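Local structure of tyrosyl-tRNA synthetase (Archaeoglobus fulgidus, 2CYB) at residues L123-M128 against Q155-L160; A129-L134 against L191-Y196; E247-L252 against E288-G293; Y257-L260 against K265-V268. The protein catalyses the ATP-dependent attachment of tyrosine to tRNA(Tyr), probably by first forming tyrosyl-AMP and then passing the tyrosyl group to the acceptor end of the tRNA. All coordinates share one frame; numbering follows the deposited sequence.

Contact 1: L123-M128 against Q155-L160; sequences LDVLKM and QMIYPL. With TYR (tyrosine), chain C.
Leu160 packs against Val125 and Met128 in a buried helix-to-helix contact that joins helix 119-131 to helix 154-168, the latter bearing part of the tyrosine pocket. The short helical segments cross at 107° with their axes 10.0 Å apart, and the side chains that meet across the junction are apolar. Leu160 gives it the most surface: its CB lies 4.2 Å from Met128 CB, while its CD1 branch reaches the backbone, 4.3 Å from Val125 O. One turn earlier, CG2 of Ile157 approaches CG1 of Val125 to 4.3 Å. Leu164 continues this apolar seam against Val125 and Met128.

Both helices lie in the stretch between strands 108-111 and 173-177 of the Rossmann-type sheet of this class I synthetase. Helix 154-168 is kinked at Pro159 and Leu160, whose N atoms make no bond to the preceding turn; the proline has no N-H to give. The Tyr158 ring makes no contact with 123-128; with CG anti to the backbone N (chi1 -176°), its hydroxyl enters the substrate site. There the bound tyrosine donates from its N to Tyr158 OH over 2.8 Å, with that N in the plane of the ring and at its edge. Glu40 grips the same hydroxyl, and Asp165, Gln162, Gln180 and Tyr36 also hydrogen-bond the ligand. Both helices reach the second subunit: Ile157 touches Ala129 and Leu126 touches Ile73 of that subunit.

Contact 2: A129-L134 against L191-Y196; sequences ARITTL and LPRLGY
The backbones of Ile131 and Arg193 stay well apart, their CA atoms 8.7 Å from each other at the nearest approach of the two segments, so side chains bridge the gap. Residues 129-134 carry the last part of helix 119-131 into a loop, whereas 191-196, in the loop between helix 181-190 and strand 200-204, form a compact turn with a short 3-10 segment at Pro192 and Arg193. One acceptor organises that turn: Leu191 O takes the N-H of Leu194 at 2.9 Å and, from the opposite face of its carbonyl plane, the N-H of Tyr196 at 3.0 Å. Gly195, with positive phi, lets the chain double back between these donors, and the ring of Tyr196 sets one face over Leu194 O, offset toward the ring's rim.

Across the gap a single methyl does the touching. CD1 of Ile131 lies 3.7 Å from CD1 of Leu194 and 3.8 Å from CB of Arg193. The CG1 branch of Ile131 stands between the backbone N and the carbonyl carbon (chi1 68°), and an extended chi2 carries CD1 out to the turn. Arg193 offers only the root of its side chain, whose guanidinium is carried away. Nearby, Tyr196 OH is hydrogen-bonded to Asp124.

With one methyl meeting two aliphatic groups near the surface, the contact is small and undirected; the polar bonding inside the turn gives this side a defined shape.

Contact 3: E247-L252 against E288-G293; sequences EENPIL and EDFKSG
Apolar packing of Leu252 on Phe290 supplies most of this buried contact, which joins the first turn of helix 250-263 to the last turns of helix 283-292. Leu252 lies over one face of the aromatic ring: CG sits above it, and the CD1 branch presses closest, 3.6 Å from CD2 of Phe290 and 4.0 Å from its CE2. The ring reaches across because CG of Phe290 is anti to the backbone N (chi1 -167°). Pro297, at the start of helix 297-319, also packs on Phe290, while Leu252 also touches Phe283, Leu286 and Leu300.

Amide-to-ring contact comes second. Asn249 is at the N-cap position of helix 250-263; the Asn249 and Phe290 side chains come from opposite directions, the terminal amide close to CE2 and CZ of the ring and turned 81° from the ring plane.

Backbone and hydroxyl hydrogen bonds close the end of helix 283-292. Ser292 N bonds to Glu288 O at 3.0 Å, and Ser292 OG folds back to Asp289 O over 3.1 Å, arriving from above the carbonyl plane. Gly293 then leaves the helix with positive phi, its N making only weak bonds to Asp289 O and Phe290 O.

Two neighbours meet the ring, a leucine over its face and an amide near CE2 and CZ. Cohesion between the helices here is therefore chiefly hydrophobic and dispersive, while polar bonds shape the helix end that presents the aromatic group.

Contact 4: Y257-L260 against K265-V268; sequences YHIL and KIVV
Ile266, which packs on Ile259 and Leu260, is fixed through its backbone by hydrogen bonding to Tyr280, and the next residue, Val267, uses its N-H to reach the hydroxyl of Tyr307. The strand thus offers Ile266 to the helix from a backbone already engaged elsewhere. With CG1 anti to the backbone N (chi1 178°), the side chain runs out so that CD1 meets CG2 of Ile259 at 4.1 Å, the two isoleucines crossing at a slant. The other branch, CG2, faces CD2 of Leu260 at 4.2 Å.

Topologically this is a helix, a tight connection and a strand: helix 250-263 turns back through a few residues into strand 266-268, which pairs antiparallel with 278-280 as a two-stranded sheet. A wider pi-type turn at 257-259 includes Ile259 itself. Leu260 covers the start of the strand, its CD2 methyl 3.7 Å from CA of Lys265 and 4.1 Å from Ile266 N, so it packs on main chain as much as on side chain. Lys265 directs its CB away from the helix. Tyr307, on helix 297-319, touches both Ile259 and Ile266, and His258 NE2 is hydrogen-bonded to Leu47 O within the 'HIGH' motif.

How the contacts relate
Contacts 1 and 2 share helix 119-131 and touch directly, with Leu160 CD1 packed 3.5 Å from Ala129 CA; contacts 3 and 4 share helix 250-263, their centres about 13 Å apart. The pairs occupy opposite sides of the chain's centre. Contacts 1 and 3 are buried, contact 4 is partly buried, and contact 2 lies at the surface. All four rely on apolar packing across the segments, but contact 1 backs the substrate pocket, while only contact 3 brings in an aromatic face. The first pair also meets the second subunit, whereas no other chain touches the second, which lies beyond the 'KMSKS' motif in sequence.

Contact 1: L123-M128 against Q155-L160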
loop_
_atom_site.group_PDB
_atom_site.type_symbol
_atom_site.label_atom_id
_atom_site.label_comp_id
_atom_site.label_asym_id
_atom_site.label_seq_id
_atom_site.Cartn_x
_atom_site.Cartn_y
_atom_site.Cartn_z
ATOM N N LEU A 123 1.004 -10.413 -5.292
ATOM C CA LEU A 123 0.417 -10.036 -6.562
ATOM C C LEU A 123 -1.072 -9.739 -6.360
ATOM O O LEU A 123 -1.608 -8.793 -6.953
ATOM C CB LEU A 123 0.629 -11.152 -7.587
ATOM C CG LEU A 123 0.700 -10.797 -9.074
ATOM C CD1 LEU A 123 1.175 -9.365 -9.304
ATOM C CD2 LEU A 123 1.665 -11.779 -9.728
ATOM N N ASP A 124 -1.741 -10.528 -5.517
ATOM C CA ASP A 124 -3.160 -10.293 -5.250
ATOM C C ASP A 124 -3.359 -8.944 -4.559
ATOM O O ASP A 124 -4.348 -8.245 -4.813
ATOM C CB ASP A 124 -3.741 -11.401 -4.371
ATOM C CG ASP A 124 -4.197 -12.601 -5.175
ATOM O OD1 ASP A 124 -4.425 -13.661 -4.562
ATOM O OD2 ASP A 124 -4.333 -12.479 -6.410
ATOM N N VAL A 125 -2.433 -8.596 -3.672
ATOM C CA VAL A 125 -2.506 -7.320 -2.964
ATOM C C VAL A 125 -2.447 -6.196 -3.985
ATOM O O VAL A 125 -3.222 -5.237 -3.916
ATOM C CB VAL A 125 -1.339 -7.149 -1.951
ATOM C CG1 VAL A 125 -1.296 -5.710 -1.438
ATOM C CG2 VAL A 125 -1.519 -8.106 -0.791
ATOM N N LEU A 126 -1.532 -6.317 -4.946
ATOM C CA LEU A 126 -1.403 -5.287 -5.970
ATOM C C LEU A 126 -2.673 -5.174 -6.816
ATOM O O LEU A 126 -3.089 -4.071 -7.175
ATOM C CB LEU A 126 -0.186 -5.567 -6.860
ATOM C CG LEU A 126 1.179 -5.496 -6.167
ATOM C CD1 LEU A 126 2.261 -5.512 -7.225
ATOM C CD2 LEU A 126 1.291 -4.238 -5.309
ATOM N N LYS A 127 -3.287 -6.311 -7.127
ATOM C CA LYS A 127 -4.520 -6.325 -7.912
ATOM C C LYS A 127 -5.646 -5.694 -7.098
ATOM O O LYS A 127 -6.432 -4.889 -7.616
ATOM C CB LYS A 127 -4.889 -7.760 -8.290
ATOM C CG LYS A 127 -3.926 -8.395 -9.282
ATOM C CD LYS A 127 -4.292 -9.848 -9.564
ATOM C CE LYS A 127 -3.380 -10.450 -10.625
ATOM N NZ LYS A 127 -3.732 -11.868 -10.925
ATOM N N MET A 128 -5.732 -6.070 -5.826
ATOM C CA MET A 128 -6.747 -5.496 -4.940
ATOM C C MET A 128 -6.551 -3.978 -4.855
ATOM O O MET A 128 -7.517 -3.209 -4.915
ATOM C CB MET A 128 -6.637 -6.094 -3.534
ATOM C CG MET A 128 -7.309 -7.443 -3.359
ATOM S SD MET A 128 -9.115 -7.292 -3.429
ATOM C CE MET A 128 -9.443 -6.543 -1.856
ATOM N N GLN A 155 -1.571 1.659 6.682
ATOM C CA GLN A 155 -2.922 1.411 7.162
ATOM C C GLN A 155 -3.942 1.348 6.023
ATOM O O GLN A 155 -5.071 0.899 6.212
ATOM C CB GLN A 155 -3.269 2.458 8.236
ATOM C CG GLN A 155 -2.442 2.222 9.514
ATOM C CD GLN A 155 -2.191 3.472 10.351
ATOM O OE1 GLN A 155 -2.007 4.566 9.823
ATOM N NE2 GLN A 155 -2.152 3.299 11.667
ATOM N N MET A 156 -3.526 1.747 4.823
ATOM C CA MET A 156 -4.411 1.696 3.662
ATOM C C MET A 156 -4.224 0.370 2.923
ATOM O O MET A 156 -5.083 -0.045 2.145
ATOM C CB MET A 156 -4.130 2.875 2.723
ATOM C CG MET A 156 -4.287 4.236 3.389
ATOM S SD MET A 156 -5.992 4.557 3.945
ATOM C CE MET A 156 -5.877 4.122 5.703
ATOM N N ILE A 157 -3.086 -0.282 3.158
ATOM C CA ILE A 157 -2.796 -1.583 2.552
ATOM C C ILE A 157 -3.469 -2.660 3.419
ATOM O O ILE A 157 -3.966 -3.664 2.913
ATOM C CB ILE A 157 -1.274 -1.857 2.532
ATOM C CG1 ILE A 157 -0.579 -0.878 1.586
ATOM C CG2 ILE A 157 -1.002 -3.301 2.118
ATOM C CD1 ILE A 157 0.936 -0.913 1.700
ATOM N N TYR A 158 -3.468 -2.416 4.730
ATOM C CA TYR A 158 -4.046 -3.291 5.760
ATOM C C TYR A 158 -5.403 -3.949 5.409
ATOM O O TYR A 158 -5.532 -5.175 5.467
ATOM C CB TYR A 158 -4.139 -2.470 7.064
ATOM C CG TYR A 158 -4.626 -3.170 8.312
ATOM C CD1 TYR A 158 -3.806 -3.272 9.446
ATOM C CD2 TYR A 158 -5.929 -3.658 8.397
ATOM C CE1 TYR A 158 -4.285 -3.836 10.633
ATOM C CE2 TYR A 158 -6.412 -4.220 9.567
ATOM C CZ TYR A 158 -5.594 -4.309 10.677
ATOM O OH TYR A 158 -6.086 -4.898 11.817
ATOM N N PRO A 159 -6.427 -3.157 5.027
ATOM C CA PRO A 159 -7.723 -3.769 4.696
ATOM C C PRO A 159 -7.691 -4.710 3.502
ATOM O O PRO A 159 -8.385 -5.720 3.485
ATOM C CB PRO A 159 -8.635 -2.560 4.458
ATOM C CG PRO A 159 -7.671 -1.530 3.909
ATOM C CD PRO A 159 -6.465 -1.699 4.816
ATOM N N LEU A 160 -6.886 -4.376 2.505
ATOM C CA LEU A 160 -6.773 -5.221 1.327
ATOM C C LEU A 160 -6.229 -6.593 1.721
ATOM O O LEU A 160 -6.709 -7.627 1.251
ATOM C CB LEU A 160 -5.837 -4.577 0.304
ATOM C CG LEU A 160 -6.105 -3.107 -0.027
ATOM C CD1 LEU A 160 -5.134 -2.665 -1.116
ATOM C CD2 LEU A 160 -7.548 -2.921 -0.477
HETATM N N TYR C . -8.612 -6.182 11.669
HETATM C CA TYR C . -8.677 -7.103 12.830
HETATM C C TYR C . -8.797 -6.328 14.140
HETATM O O TYR C . -8.859 -6.978 15.196
HETATM C CB TYR C . -7.432 -7.996 12.841
HETATM C CG TYR C . -7.361 -8.865 11.608
HETATM C CD1 TYR C . -6.254 -8.834 10.760
HETATM C CD2 TYR C . -8.421 -9.723 11.289
HETATM C CE1 TYR C . -6.202 -9.648 9.615
HETATM C CE2 TYR C . -8.382 -10.529 10.164
HETATM C CZ TYR C . -7.271 -10.492 9.331
HETATM O OH TYR C . -7.239 -11.313 8.232
HETATM O OXT TYR C . -8.843 -5.081 14.091
#

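Contact 2: A129-L134 against L191-Y196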
loop_
_atom_site.group_PDB
_atom_site.type_symbol
_atom_site.label_atom_id
_atom_site.label_comp_id
_atom_site.label_asym_id
_atom_site.label_seq_id
_atom_site.Cartn_x
_atom_site.Cartn_y
_atom_site.Cartn_z
ATOM N N ALA A 129 -5.300 -3.545 -4.712
ATOM C CA ALA A 129 -5.012 -2.111 -4.615
ATOM C C ALA A 129 -5.397 -1.361 -5.882
ATOM O O ALA A 129 -5.830 -0.216 -5.821
ATOM C CB ALA A 129 -3.520 -1.878 -4.305
ATOM N N ARG A 130 -5.226 -2.009 -7.032
ATOM C CA ARG A 130 -5.547 -1.395 -8.316
ATOM C C ARG A 130 -7.053 -1.188 -8.511
ATOM O O ARG A 130 -7.465 -0.257 -9.205
ATOM C CB ARG A 130 -4.991 -2.265 -9.451
ATOM C CG ARG A 130 -5.556 -1.967 -10.837
ATOM C CD ARG A 130 -5.094 -0.631 -11.360
ATOM N NE ARG A 130 -5.580 -0.381 -12.719
ATOM C CZ ARG A 130 -6.744 0.194 -13.011
ATOM N NH1 ARG A 130 -7.093 0.379 -14.278
ATOM N NH2 ARG A 130 -7.553 0.598 -12.041
ATOM N N ILE A 131 -7.872 -2.039 -7.895
ATOM C CA ILE A 131 -9.323 -1.912 -8.056
ATOM C C ILE A 131 -10.058 -1.318 -6.859
ATOM O O ILE A 131 -11.281 -1.187 -6.877
ATOM C CB ILE A 131 -9.969 -3.280 -8.417
ATOM C CG1 ILE A 131 -9.874 -4.255 -7.238
ATOM C CG2 ILE A 131 -9.233 -3.888 -9.608
ATOM C CD1 ILE A 131 -10.642 -5.564 -7.449
ATOM N N THR A 132 -9.315 -0.939 -5.826
ATOM C CA THR A 132 -9.918 -0.366 -4.631
ATOM C C THR A 132 -9.584 1.126 -4.505
ATOM O O THR A 132 -8.418 1.503 -4.487
ATOM C CB THR A 132 -9.412 -1.108 -3.371
ATOM O OG1 THR A 132 -9.714 -2.502 -3.491
ATOM C CG2 THR A 132 -10.068 -0.549 -2.117
ATOM N N THR A 133 -10.599 1.983 -4.439
ATOM C CA THR A 133 -10.328 3.409 -4.289
ATOM C C THR A 133 -9.715 3.669 -2.915
ATOM O O THR A 133 -9.989 2.953 -1.950
ATOM C CB THR A 133 -11.620 4.269 -4.400
ATOM O OG1 THR A 133 -12.506 3.945 -3.320
ATOM C CG2 THR A 133 -12.317 4.022 -5.720
ATOM N N LEU A 134 -8.861 4.684 -2.833
ATOM C CA LEU A 134 -8.258 5.056 -1.561
ATOM C C LEU A 134 -9.393 5.388 -0.579
ATOM O O LEU A 134 -9.338 5.052 0.594
ATOM C CB LEU A 134 -7.354 6.277 -1.741
ATOM C CG LEU A 134 -6.771 6.862 -0.449
ATOM C CD1 LEU A 134 -5.989 5.780 0.313
ATOM C CD2 LEU A 134 -5.872 8.046 -0.785
ATOM N N LEU A 191 -13.178 -9.571 -3.720
ATOM C CA LEU A 191 -12.614 -10.907 -3.886
ATOM C C LEU A 191 -13.076 -11.616 -5.160
ATOM O O LEU A 191 -12.279 -12.275 -5.820
ATOM C CB LEU A 191 -12.899 -11.783 -2.666
ATOM C CG LEU A 191 -12.112 -11.384 -1.405
ATOM C CD1 LEU A 191 -12.341 -12.406 -0.317
ATOM C CD2 LEU A 191 -10.628 -11.294 -1.724
ATOM N N PRO A 192 -14.360 -11.479 -5.529
ATOM C CA PRO A 192 -14.782 -12.165 -6.753
ATOM C C PRO A 192 -14.018 -11.667 -7.983
ATOM O O PRO A 192 -13.787 -12.428 -8.921
ATOM C CB PRO A 192 -16.275 -11.850 -6.831
ATOM C CG PRO A 192 -16.673 -11.711 -5.381
ATOM C CD PRO A 192 -15.519 -10.886 -4.833
ATOM N N ARG A 193 -13.624 -10.395 -7.968
ATOM C CA ARG A 193 -12.896 -9.814 -9.090
ATOM C C ARG A 193 -11.521 -10.448 -9.237
ATOM O O ARG A 193 -10.884 -10.330 -10.287
ATOM C CB ARG A 193 -12.757 -8.305 -8.921
ATOM C CG ARG A 193 -14.079 -7.555 -8.909
ATOM C CD ARG A 193 -14.768 -7.608 -10.263
ATOM N NE ARG A 193 -15.960 -6.765 -10.291
ATOM C CZ ARG A 193 -16.602 -6.415 -11.397
ATOM N NH1 ARG A 193 -16.169 -6.837 -12.583
ATOM N NH2 ARG A 193 -17.673 -5.631 -11.319
ATOM N N LEU A 194 -11.062 -11.118 -8.184
ATOM C CA LEU A 194 -9.770 -11.781 -8.223
ATOM C C LEU A 194 -9.948 -13.286 -8.353
ATOM O O LEU A 194 -9.005 -14.053 -8.175
ATOM C CB LEU A 194 -8.956 -11.442 -6.967
ATOM C CG LEU A 194 -8.212 -10.098 -7.022
ATOM C CD1 LEU A 194 -9.198 -8.953 -7.150
ATOM C CD2 LEU A 194 -7.370 -9.924 -5.769
ATOM N N GLY A 195 -11.172 -13.703 -8.656
ATOM C CA GLY A 195 -11.447 -15.118 -8.814
ATOM C C GLY A 195 -11.694 -15.886 -7.529
ATOM O O GLY A 195 -11.572 -17.109 -7.517
ATOM N N TYR A 196 -12.026 -15.191 -6.444
ATOM C CA TYR A 196 -12.295 -15.863 -5.177
ATOM C C TYR A 196 -13.757 -15.691 -4.786
ATOM O O TYR A 196 -14.421 -14.765 -5.238
ATOM C CB TYR A 196 -11.402 -15.302 -4.070
ATOM C CG TYR A 196 -9.925 -15.420 -4.363
ATOM C CD1 TYR A 196 -9.142 -14.281 -4.547
ATOM C CD2 TYR A 196 -9.307 -16.665 -4.438
ATOM C CE1 TYR A 196 -7.776 -14.378 -4.794
ATOM C CE2 TYR A 196 -7.936 -16.777 -4.690
ATOM C CZ TYR A 196 -7.181 -15.626 -4.865
ATOM O OH TYR A 196 -5.832 -15.721 -5.099
#

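Contact 3: E247-L252 against E288-G293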
loop_
_atom_site.group_PDB
_atom_site.type_symbol
_atom_site.label_atom_id
_atom_site.label_comp_id
_atom_site.label_asym_id
_atom_site.label_seq_id
_atom_site.Cartn_x
_atom_site.Cartn_y
_atom_site.Cartn_z
ATOM N N GLU A 247 -29.094 -3.157 28.279
ATOM C CA GLU A 247 -28.163 -2.813 27.210
ATOM C C GLU A 247 -27.051 -1.877 27.666
ATOM O O GLU A 247 -27.263 -0.997 28.501
ATOM C CB GLU A 247 -28.913 -2.185 26.035
ATOM C CG GLU A 247 -29.980 -3.083 25.440
ATOM C CD GLU A 247 -30.486 -2.577 24.104
ATOM O OE1 GLU A 247 -30.896 -1.400 24.026
ATOM O OE2 GLU A 247 -30.475 -3.360 23.131
ATOM N N GLU A 248 -25.862 -2.080 27.108
ATOM C CA GLU A 248 -24.693 -1.277 27.441
ATOM C C GLU A 248 -24.291 -1.485 28.898
ATOM O O GLU A 248 -23.531 -0.693 29.459
ATOM C CB GLU A 248 -24.957 0.216 27.191
ATOM C CG GLU A 248 -23.713 1.098 27.345
ATOM C CD GLU A 248 -24.025 2.588 27.375
ATOM O OE1 GLU A 248 -24.605 3.102 26.395
ATOM O OE2 GLU A 248 -23.684 3.246 28.384
ATOM N N ASN A 249 -24.812 -2.544 29.514
ATOM C CA ASN A 249 -24.467 -2.848 30.899
ATOM C C ASN A 249 -23.305 -3.831 30.851
ATOM O O ASN A 249 -23.485 -5.009 30.535
ATOM C CB ASN A 249 -25.666 -3.457 31.643
ATOM C CG ASN A 249 -25.423 -3.584 33.145
ATOM O OD1 ASN A 249 -26.305 -3.286 33.957
ATOM N ND2 ASN A 249 -24.229 -4.032 33.518
ATOM N N PRO A 250 -22.094 -3.350 31.163
ATOM C CA PRO A 250 -20.840 -4.111 31.175
ATOM C C PRO A 250 -20.884 -5.419 31.952
ATOM O O PRO A 250 -20.307 -6.418 31.529
ATOM C CB PRO A 250 -19.847 -3.125 31.790
ATOM C CG PRO A 250 -20.399 -1.800 31.396
ATOM C CD PRO A 250 -21.864 -1.973 31.635
ATOM N N ILE A 251 -21.547 -5.407 33.101
ATOM C CA ILE A 251 -21.635 -6.603 33.923
ATOM C C ILE A 251 -22.580 -7.622 33.293
ATOM O O ILE A 251 -22.265 -8.814 33.235
ATOM C CB ILE A 251 -22.103 -6.247 35.354
ATOM C CG1 ILE A 251 -21.158 -5.198 35.938
ATOM C CG2 ILE A 251 -22.119 -7.487 36.237
ATOM C CD1 ILE A 251 -19.690 -5.599 35.888
ATOM N N LEU A 252 -23.729 -7.153 32.820
ATOM C CA LEU A 252 -24.684 -8.042 32.177
ATOM C C LEU A 252 -24.036 -8.642 30.935
ATOM O O LEU A 252 -24.256 -9.812 30.612
ATOM C CB LEU A 252 -25.948 -7.283 31.786
ATOM C CG LEU A 252 -26.999 -7.153 32.889
ATOM C CD1 LEU A 252 -28.191 -6.370 32.365
ATOM C CD2 LEU A 252 -27.433 -8.540 33.344
ATOM N N GLU A 288 -34.368 -10.533 32.722
ATOM C CA GLU A 288 -35.736 -10.281 33.154
ATOM C C GLU A 288 -35.769 -9.887 34.629
ATOM O O GLU A 288 -36.441 -8.928 35.008
ATOM C CB GLU A 288 -36.594 -11.528 32.928
ATOM C CG GLU A 288 -37.884 -11.271 32.153
ATOM C CD GLU A 288 -37.639 -10.917 30.691
ATOM O OE1 GLU A 288 -36.963 -9.900 30.423
ATOM O OE2 GLU A 288 -38.127 -11.658 29.809
ATOM N N ASP A 289 -35.043 -10.629 35.459
ATOM C CA ASP A 289 -34.993 -10.338 36.890
ATOM C C ASP A 289 -34.245 -9.045 37.179
ATOM O O ASP A 289 -34.543 -8.351 38.154
ATOM C CB ASP A 289 -34.341 -11.497 37.650
ATOM C CG ASP A 289 -35.366 -12.460 38.226
ATOM O OD1 ASP A 289 -36.571 -12.272 37.964
ATOM O OD2 ASP A 289 -34.969 -13.402 38.940
ATOM N N PHE A 290 -33.274 -8.725 36.330
ATOM C CA PHE A 290 -32.498 -7.506 36.496
ATOM C C PHE A 290 -33.377 -6.316 36.129
ATOM O O PHE A 290 -33.386 -5.291 36.805
ATOM C CB PHE A 290 -31.270 -7.528 35.582
ATOM C CG PHE A 290 -30.256 -6.471 35.914
ATOM C CD1 PHE A 290 -29.367 -6.653 36.969
ATOM C CD2 PHE A 290 -30.214 -5.282 35.201
ATOM C CE1 PHE A 290 -28.454 -5.664 37.311
ATOM C CE2 PHE A 290 -29.302 -4.281 35.537
ATOM C CZ PHE A 290 -28.420 -4.475 36.596
ATOM N N LYS A 291 -34.125 -6.475 35.047
ATOM C CA LYS A 291 -35.004 -5.432 34.560
ATOM C C LYS A 291 -36.126 -5.146 35.561
ATOM O O LYS A 291 -36.529 -3.997 35.736
ATOM C CB LYS A 291 -35.585 -5.867 33.213
ATOM C CG LYS A 291 -36.012 -4.736 32.302
ATOM C CD LYS A 291 -36.388 -5.273 30.924
ATOM C CE LYS A 291 -36.742 -4.148 29.958
ATOM N NZ LYS A 291 -37.082 -4.656 28.594
ATOM N N SER A 292 -36.614 -6.190 36.222
ATOM C CA SER A 292 -37.704 -6.054 37.190
ATOM C C SER A 292 -37.253 -5.602 38.577
ATOM O O SER A 292 -38.074 -5.213 39.408
ATOM C CB SER A 292 -38.452 -7.381 37.331
ATOM O OG SER A 292 -37.673 -8.335 38.035
ATOM N N GLY A 293 -35.955 -5.665 38.835
ATOM C CA GLY A 293 -35.463 -5.254 40.136
ATOM C C GLY A 293 -35.357 -6.410 41.112
ATOM O O GLY A 293 -35.037 -6.206 42.279
#

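Contact 4: Y257-L260 against K265-V268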
loop_
_atom_site.group_PDB
_atom_site.type_symbol
_atom_site.label_atom_id
_atom_site.label_comp_id
_atom_site.label_asym_id
_atom_site.label_seq_id
_atom_site.Cartn_x
_atom_site.Cartn_y
_atom_site.Cartn_z
ATOM N N TYR A 257 -22.171 -12.828 27.332
ATOM C CA TYR A 257 -21.172 -13.299 26.374
ATOM C C TYR A 257 -20.114 -14.285 26.848
ATOM O O TYR A 257 -19.616 -15.086 26.052
ATOM C CB TYR A 257 -20.485 -12.085 25.743
ATOM C CG TYR A 257 -21.453 -11.184 25.013
ATOM C CD1 TYR A 257 -22.098 -11.620 23.852
ATOM C CD2 TYR A 257 -21.777 -9.926 25.512
ATOM C CE1 TYR A 257 -23.046 -10.829 23.214
ATOM C CE2 TYR A 257 -22.721 -9.125 24.884
ATOM C CZ TYR A 257 -23.356 -9.585 23.735
ATOM O OH TYR A 257 -24.316 -8.817 23.133
ATOM N N HIS A 258 -19.769 -14.255 28.129
ATOM C CA HIS A 258 -18.731 -15.161 28.609
ATOM C C HIS A 258 -19.164 -16.255 29.577
ATOM O O HIS A 258 -18.834 -17.425 29.393
ATOM C CB HIS A 258 -17.593 -14.354 29.258
ATOM C CG HIS A 258 -17.050 -13.265 28.382
ATOM N ND1 HIS A 258 -17.567 -11.987 28.375
ATOM C CD2 HIS A 258 -16.070 -13.280 27.447
ATOM C CE1 HIS A 258 -16.930 -11.261 27.472
ATOM N NE2 HIS A 258 -16.018 -12.022 26.895
ATOM N N ILE A 259 -19.904 -15.878 30.612
ATOM C CA ILE A 259 -20.301 -16.849 31.620
ATOM C C ILE A 259 -21.355 -17.867 31.199
ATOM O O ILE A 259 -21.107 -19.071 31.264
ATOM C CB ILE A 259 -20.753 -16.125 32.901
ATOM C CG1 ILE A 259 -19.645 -15.155 33.345
ATOM C CG2 ILE A 259 -21.018 -17.144 34.009
ATOM C CD1 ILE A 259 -20.075 -14.157 34.412
ATOM N N LEU A 260 -22.524 -17.404 30.773
ATOM C CA LEU A 260 -23.572 -18.338 30.370
ATOM C C LEU A 260 -23.149 -19.275 29.233
ATOM O O LEU A 260 -23.420 -20.476 29.288
ATOM C CB LEU A 260 -24.849 -17.574 30.010
ATOM C CG LEU A 260 -25.582 -17.070 31.260
ATOM C CD1 LEU A 260 -26.627 -16.044 30.876
ATOM C CD2 LEU A 260 -26.214 -18.256 31.991
ATOM N N LYS A 265 -25.154 -21.982 33.151
ATOM C CA LYS A 265 -26.022 -21.321 34.110
ATOM C C LYS A 265 -25.135 -20.564 35.079
ATOM O O LYS A 265 -23.937 -20.831 35.169
ATOM C CB LYS A 265 -26.856 -22.351 34.879
ATOM C CG LYS A 265 -26.031 -23.344 35.691
ATOM C CD LYS A 265 -25.135 -24.195 34.798
ATOM C CE LYS A 265 -24.290 -25.177 35.602
ATOM N NZ LYS A 265 -25.111 -26.191 36.322
ATOM N N ILE A 266 -25.714 -19.615 35.800
ATOM C CA ILE A 266 -24.937 -18.862 36.770
ATOM C C ILE A 266 -25.699 -18.775 38.086
ATOM O O ILE A 266 -26.858 -18.352 38.126
ATOM C CB ILE A 266 -24.607 -17.450 36.251
ATOM C CG1 ILE A 266 -23.824 -16.674 37.315
ATOM C CG2 ILE A 266 -25.886 -16.724 35.858
ATOM C CD1 ILE A 266 -23.351 -15.305 36.852
ATOM N N VAL A 267 -25.046 -19.214 39.154
ATOM C CA VAL A 267 -25.640 -19.177 40.476
ATOM C C VAL A 267 -25.259 -17.852 41.125
ATOM O O VAL A 267 -24.081 -17.505 41.215
ATOM C CB VAL A 267 -25.117 -20.337 41.350
ATOM C CG1 VAL A 267 -25.680 -20.229 42.758
ATOM C CG2 VAL A 267 -25.504 -21.668 40.731
ATOM N N VAL A 268 -26.262 -17.105 41.560
ATOM C CA VAL A 268 -26.029 -15.830 42.212
ATOM C C VAL A 268 -26.337 -16.010 43.693
ATOM O O VAL A 268 -27.500 -15.995 44.102
ATOM C CB VAL A 268 -26.940 -14.742 41.627
ATOM C CG1 VAL A 268 -26.706 -13.421 42.329
ATOM C CG2 VAL A 268 -26.677 -14.607 40.135
#